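Local coordinates for catabolite control protein A (Lactococcus lactis, PDB 2O20), which probably acts as a global transcriptional regulator of carbon catabolite repression and activation, binding DNA as a member of the LacI family, at residues P158-D163 with A299-L304; K174-G179 with L207-E212. The protein carries 1 engineered substitution. All coordinates share one frame; numbering follows the deposited sequence. Where two conformers were deposited one is given.

Interaction 1: residues P158-D163 with A299-L304; sequences PSVNID and AVAMRL
Leu304 N donates to Val300 O at 3.1 Å, a helical bond that fixes one turn's spacing between two side chains facing the strand 159-161. Val300, Leu304 and, between them, Ala301 make up the helix side of the contact; Val160 and Pro158 stand opposite, and everything that meets across it is apolar. Val160 does most of the work because its two methyls go to different partners. CG1 lies anti to the backbone N (chi1 -171°) and meets Val300 CG1 at 3.9 Å, the two side chains crossing at a slant. The other branch, CG2, settles over Ala301, 3.8 Å from Ala301 CA and 3.9 Å from Ala301 CB. A bare methyl side chain lets the backbones come near here, with Val160 CA and Ala301 CA 6.1 Å apart. Two residues earlier, in the lead-in to the strand, the flank of the Pro158 ring takes over: Pro158 CB rests 3.9 Å from Leu304 CD2, and Leu304 gets there with CG anti to its own N (chi1 178°). Pro158 and Val160 both point at the helix, while Ser159 between them points away and hydrogen-bonds through OG to Gln318. This is helix-on-sheet packing in one lobe of a periplasmic-binding-protein fold. Leu297 and Leu308 of helix 294-309 extend it along Val160 and Pro158, while Ala301 also touches Val146 and Val148. Strand 159-161 runs between strands 145-148 and 318-320, and helix 294-309 lies against this sheet with helix 76-91 beside it, in touch with Ala299, Met302 and Arg303.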
# COMPACT_ATOMS: atom_id res chain seq x y z
N PRO D 158 21.95 14.26 -8.40
CA PRO D 158 21.06 13.59 -9.37
C PRO D 158 19.63 13.35 -8.87
O PRO D 158 19.42 13.05 -7.70
CB PRO D 158 21.80 12.28 -9.67
CG PRO D 158 23.24 12.62 -9.43
CD PRO D 158 23.22 13.53 -8.24
N SER D 159 18.65 13.49 -9.77
CA SER D 159 17.23 13.31 -9.41
C SER D 159 16.37 12.85 -10.59
O SER D 159 16.72 13.08 -11.75
CB SER D 159 16.66 14.59 -8.79
OG SER D 159 16.33 15.58 -9.76
N VAL D 160 15.29 12.16 -10.28
CA VAL D 160 14.30 11.73 -11.26
C VAL D 160 12.90 12.12 -10.74
O VAL D 160 12.50 11.73 -9.64
CB VAL D 160 14.37 10.23 -11.52
CG1 VAL D 160 13.45 9.84 -12.72
CG2 VAL D 160 15.80 9.82 -11.80
N ASN D 161 12.15 12.85 -11.58
CA ASN D 161 10.88 13.45 -11.21
C ASN D 161 10.00 13.58 -12.45
O ASN D 161 10.49 13.41 -13.56
CB ASN D 161 11.09 14.86 -10.59
CG ASN D 161 11.77 14.83 -9.24
OD1 ASN D 161 11.13 14.67 -8.19
ND2 ASN D 161 13.08 15.02 -9.25
N ILE D 162 8.72 13.89 -12.24
CA ILE D 162 7.87 14.51 -13.29
C ILE D 162 8.06 16.03 -13.27
O ILE D 162 8.79 16.55 -12.41
CB ILE D 162 6.34 14.10 -13.22
CG1 ILE D 162 5.61 14.66 -12.00
CG2 ILE D 162 6.18 12.59 -13.34
CD1 ILE D 162 4.14 14.93 -12.24
N ASP D 163 7.46 16.72 -14.24
CA ASP D 163 7.40 18.18 -14.32
C ASP D 163 6.20 18.63 -13.45
O ASP D 163 5.06 18.64 -13.90
CB ASP D 163 7.29 18.63 -15.80
CG ASP D 163 7.27 20.14 -15.96
OD1 ASP D 163 7.10 20.85 -14.97
OD2 ASP D 163 7.44 20.63 -17.11
N ALA D 299 13.03 2.68 -11.75
CA ALA D 299 13.90 2.01 -12.72
C ALA D 299 14.91 2.98 -13.33
O ALA D 299 16.11 2.69 -13.41
CB ALA D 299 13.07 1.34 -13.81
N VAL D 300 14.43 4.16 -13.73
CA VAL D 300 15.28 5.18 -14.35
C VAL D 300 16.33 5.64 -13.35
O VAL D 300 17.50 5.80 -13.70
CB VAL D 300 14.44 6.36 -14.95
CG1 VAL D 300 15.31 7.54 -15.31
CG2 VAL D 300 13.68 5.88 -16.18
N ALA D 301 15.92 5.83 -12.09
CA ALA D 301 16.84 6.22 -11.03
C ALA D 301 17.91 5.17 -10.78
O ALA D 301 19.09 5.50 -10.58
CB ALA D 301 16.08 6.47 -9.75
N MET D 302 17.51 3.91 -10.76
CA MET D 302 18.47 2.84 -10.47
C MET D 302 19.47 2.64 -11.65
O MET D 302 20.66 2.34 -11.45
CB MET D 302 17.74 1.55 -10.06
CG MET D 302 18.63 0.47 -9.51
SD MET D 302 19.55 0.89 -7.99
CE MET D 302 21.23 0.61 -8.56
N ARG D 303 19.00 2.86 -12.88
CA ARG D 303 19.86 2.85 -14.07
C ARG D 303 20.95 3.92 -13.97
O ARG D 303 22.12 3.67 -14.30
CB ARG D 303 19.04 3.04 -15.35
CG ARG D 303 18.37 1.78 -15.82
CD ARG D 303 17.59 2.00 -17.10
NE ARG D 303 16.65 0.89 -17.31
CZ ARG D 303 15.34 1.01 -17.51
NH1 ARG D 303 14.75 2.21 -17.57
NH2 ARG D 303 14.62 -0.10 -17.67
N LEU D 304 20.55 5.12 -13.52
CA LEU D 304 21.46 6.23 -13.36
C LEU D 304 22.47 5.89 -12.25
O LEU D 304 23.68 5.99 -12.44
CB LEU D 304 20.68 7.52 -13.05
CG LEU D 304 21.46 8.82 -12.80
CD1 LEU D 304 22.36 9.10 -13.93
CD2 LEU D 304 20.53 10.00 -12.61

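Interaction 2: residues K174-G179 with L207-E212; sequences KLIDSG and LEANIE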
# COMPACT_ATOMS: atom_id res chain seq x y z
N LYS D 174 -7.91 22.36 -15.85
CA LYS D 174 -9.03 21.44 -15.99
C LYS D 174 -10.22 21.85 -15.10
O LYS D 174 -11.37 21.77 -15.51
CB LYS D 174 -8.56 20.03 -15.64
CG LYS D 174 -9.61 18.97 -15.81
CD LYS D 174 -9.01 17.57 -15.79
CE LYS D 174 -10.08 16.54 -15.68
NZ LYS D 174 -10.86 16.43 -16.94
N LEU D 175 -9.93 22.29 -13.88
CA LEU D 175 -10.99 22.71 -12.95
C LEU D 175 -11.55 24.10 -13.38
O LEU D 175 -12.74 24.38 -13.22
CB LEU D 175 -10.46 22.77 -11.52
CG LEU D 175 -10.04 21.41 -10.94
CD1 LEU D 175 -9.29 21.55 -9.63
CD2 LEU D 175 -11.23 20.49 -10.79
N ILE D 176 -10.69 24.95 -13.90
CA ILE D 176 -11.14 26.24 -14.47
C ILE D 176 -12.11 25.97 -15.61
O ILE D 176 -13.17 26.58 -15.70
CB ILE D 176 -9.95 27.10 -14.96
CG1 ILE D 176 -9.21 27.65 -13.74
CG2 ILE D 176 -10.42 28.30 -15.86
CD1 ILE D 176 -7.87 28.18 -14.03
N ASP D 177 -11.77 25.02 -16.47
CA ASP D 177 -12.57 24.75 -17.65
C ASP D 177 -13.93 24.11 -17.36
O ASP D 177 -14.81 24.19 -18.21
CB ASP D 177 -11.76 23.97 -18.70
CG ASP D 177 -10.63 24.82 -19.33
OD1 ASP D 177 -10.60 26.06 -19.15
OD2 ASP D 177 -9.75 24.24 -20.00
N SER D 178 -14.10 23.50 -16.18
CA SER D 178 -15.40 23.02 -15.74
C SER D 178 -16.16 24.05 -14.88
O SER D 178 -17.17 23.73 -14.25
CB SER D 178 -15.27 21.65 -15.02
OG SER D 178 -14.37 21.71 -13.91
N GLY D 179 -15.70 25.31 -14.89
CA GLY D 179 -16.42 26.41 -14.27
C GLY D 179 -16.06 26.77 -12.84
O GLY D 179 -16.72 27.61 -12.23
N LEU D 207 -4.08 33.13 -13.22
CA LEU D 207 -3.76 34.34 -13.99
C LEU D 207 -4.32 34.41 -15.42
O LEU D 207 -4.83 35.45 -15.86
CB LEU D 207 -2.25 34.45 -14.09
CG LEU D 207 -1.56 35.37 -13.11
CD1 LEU D 207 -0.08 34.99 -12.95
CD2 LEU D 207 -1.66 36.74 -13.68
N GLU D 208 -4.20 33.31 -16.14
CA GLU D 208 -4.67 33.26 -17.52
C GLU D 208 -6.18 33.27 -17.62
O GLU D 208 -6.73 33.71 -18.64
CB GLU D 208 -4.11 32.05 -18.24
CG GLU D 208 -2.61 32.10 -18.52
CD GLU D 208 -2.11 30.77 -19.07
OE1 GLU D 208 -2.95 29.87 -19.25
OE2 GLU D 208 -0.89 30.62 -19.30
N ALA D 209 -6.86 32.84 -16.55
CA ALA D 209 -8.32 32.90 -16.45
C ALA D 209 -8.85 34.14 -15.72
O ALA D 209 -10.03 34.20 -15.42
CB ALA D 209 -8.83 31.61 -15.73
N ASN D 210 -7.99 35.11 -15.40
CA ASN D 210 -8.36 36.32 -14.65
C ASN D 210 -8.97 35.99 -13.27
O ASN D 210 -9.91 36.65 -12.80
CB ASN D 210 -9.27 37.25 -15.48
CG ASN D 210 -8.58 37.81 -16.71
OD1 ASN D 210 -7.97 37.08 -17.48
ND2 ASN D 210 -8.68 39.12 -16.90
N ILE D 211 -8.41 34.99 -12.60
CA ILE D 211 -8.78 34.67 -11.22
C ILE D 211 -7.69 35.16 -10.28
O ILE D 211 -6.55 34.83 -10.47
CB ILE D 211 -8.95 33.15 -11.02
CG1 ILE D 211 -10.09 32.63 -11.90
CG2 ILE D 211 -9.19 32.84 -9.51
CD1 ILE D 211 -10.01 31.19 -12.17
N GLU D 212 -8.05 35.94 -9.28
CA GLU D 212 -7.08 36.40 -8.28
C GLU D 212 -6.60 35.27 -7.39
O GLU D 212 -7.40 34.43 -6.96
CB GLU D 212 -7.66 37.53 -7.41
CG GLU D 212 -8.18 38.72 -8.22
CD GLU D 212 -8.33 39.99 -7.40
OE1 GLU D 212 -7.95 41.06 -7.92
OE2 GLU D 212 -8.83 39.92 -6.26
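Ile176 meets Ala209 through CG2 and Ile211 through CG1, while its CD1 reaches both. The CG2 methyl comes up to Ala209 CB at 3.7 Å, and Ile176 CD1 reaches the same methyl at 3.9 Å, so Ala209 is held in the fork between the two. Toward Ile211 the approach is tip to tip: Ile211 CD1 lies 4.0 Å from Ile176 CG1 and 4.1 Å from Ile176 CD1. A chi1 of -73° sets CG2 of Ile176 anti to its backbone N, at Ala209, and the CG1-CD1 arm between the two partners. With an alanine here CG1, CG2 and CD1 are gone, which would probably leave Ala209 CB and Ile211 CD1 without the carbons they rest on and open a gap between the helix ends. Behind these side chains stand two Schellman motifs. Gly179, with positive phi, closes helix 164-177 through Gly179 N to Ile176 O (2.9 Å) and Asn180 N to Leu175 O; Asn210 plays the same part for helix 193-208, its N bonding to Leu207 O at 3.2 Å. The second turn sends the chain back so that Ile211 faces Ile176. Further out, Glu208 OE1 bonds to Tyr169 OH, a polar tie between the same two helices. Both helices thus end side by side at the edge of the other lobe, where Ile176 touches Ile183 of strand 183-186 and Leu175 packs on strands 183-186, 242-245 and 270-272.

Both interactions are apolar packing, but they belong to different lobes, with centres 32 Å apart and nearest atoms about 13 Å apart. Interaction 1 is a buried helix-on-sheet contact joining parts of the chain far apart in sequence; interaction 2 is a smaller surface contact between the ends of two successive helices, its nearby backbone shaped by helix-ending turns. They share no element, yet the chain connects them directly: strand 159-161 of interaction 1 leads into helix 164-177, whose far end carries interaction 2. Asp163 marks that passage, capping the helix start through OD1 to Leu166 N. All three touching residues of interaction 2 are partly exposed, while three of the five in interaction 1 are buried.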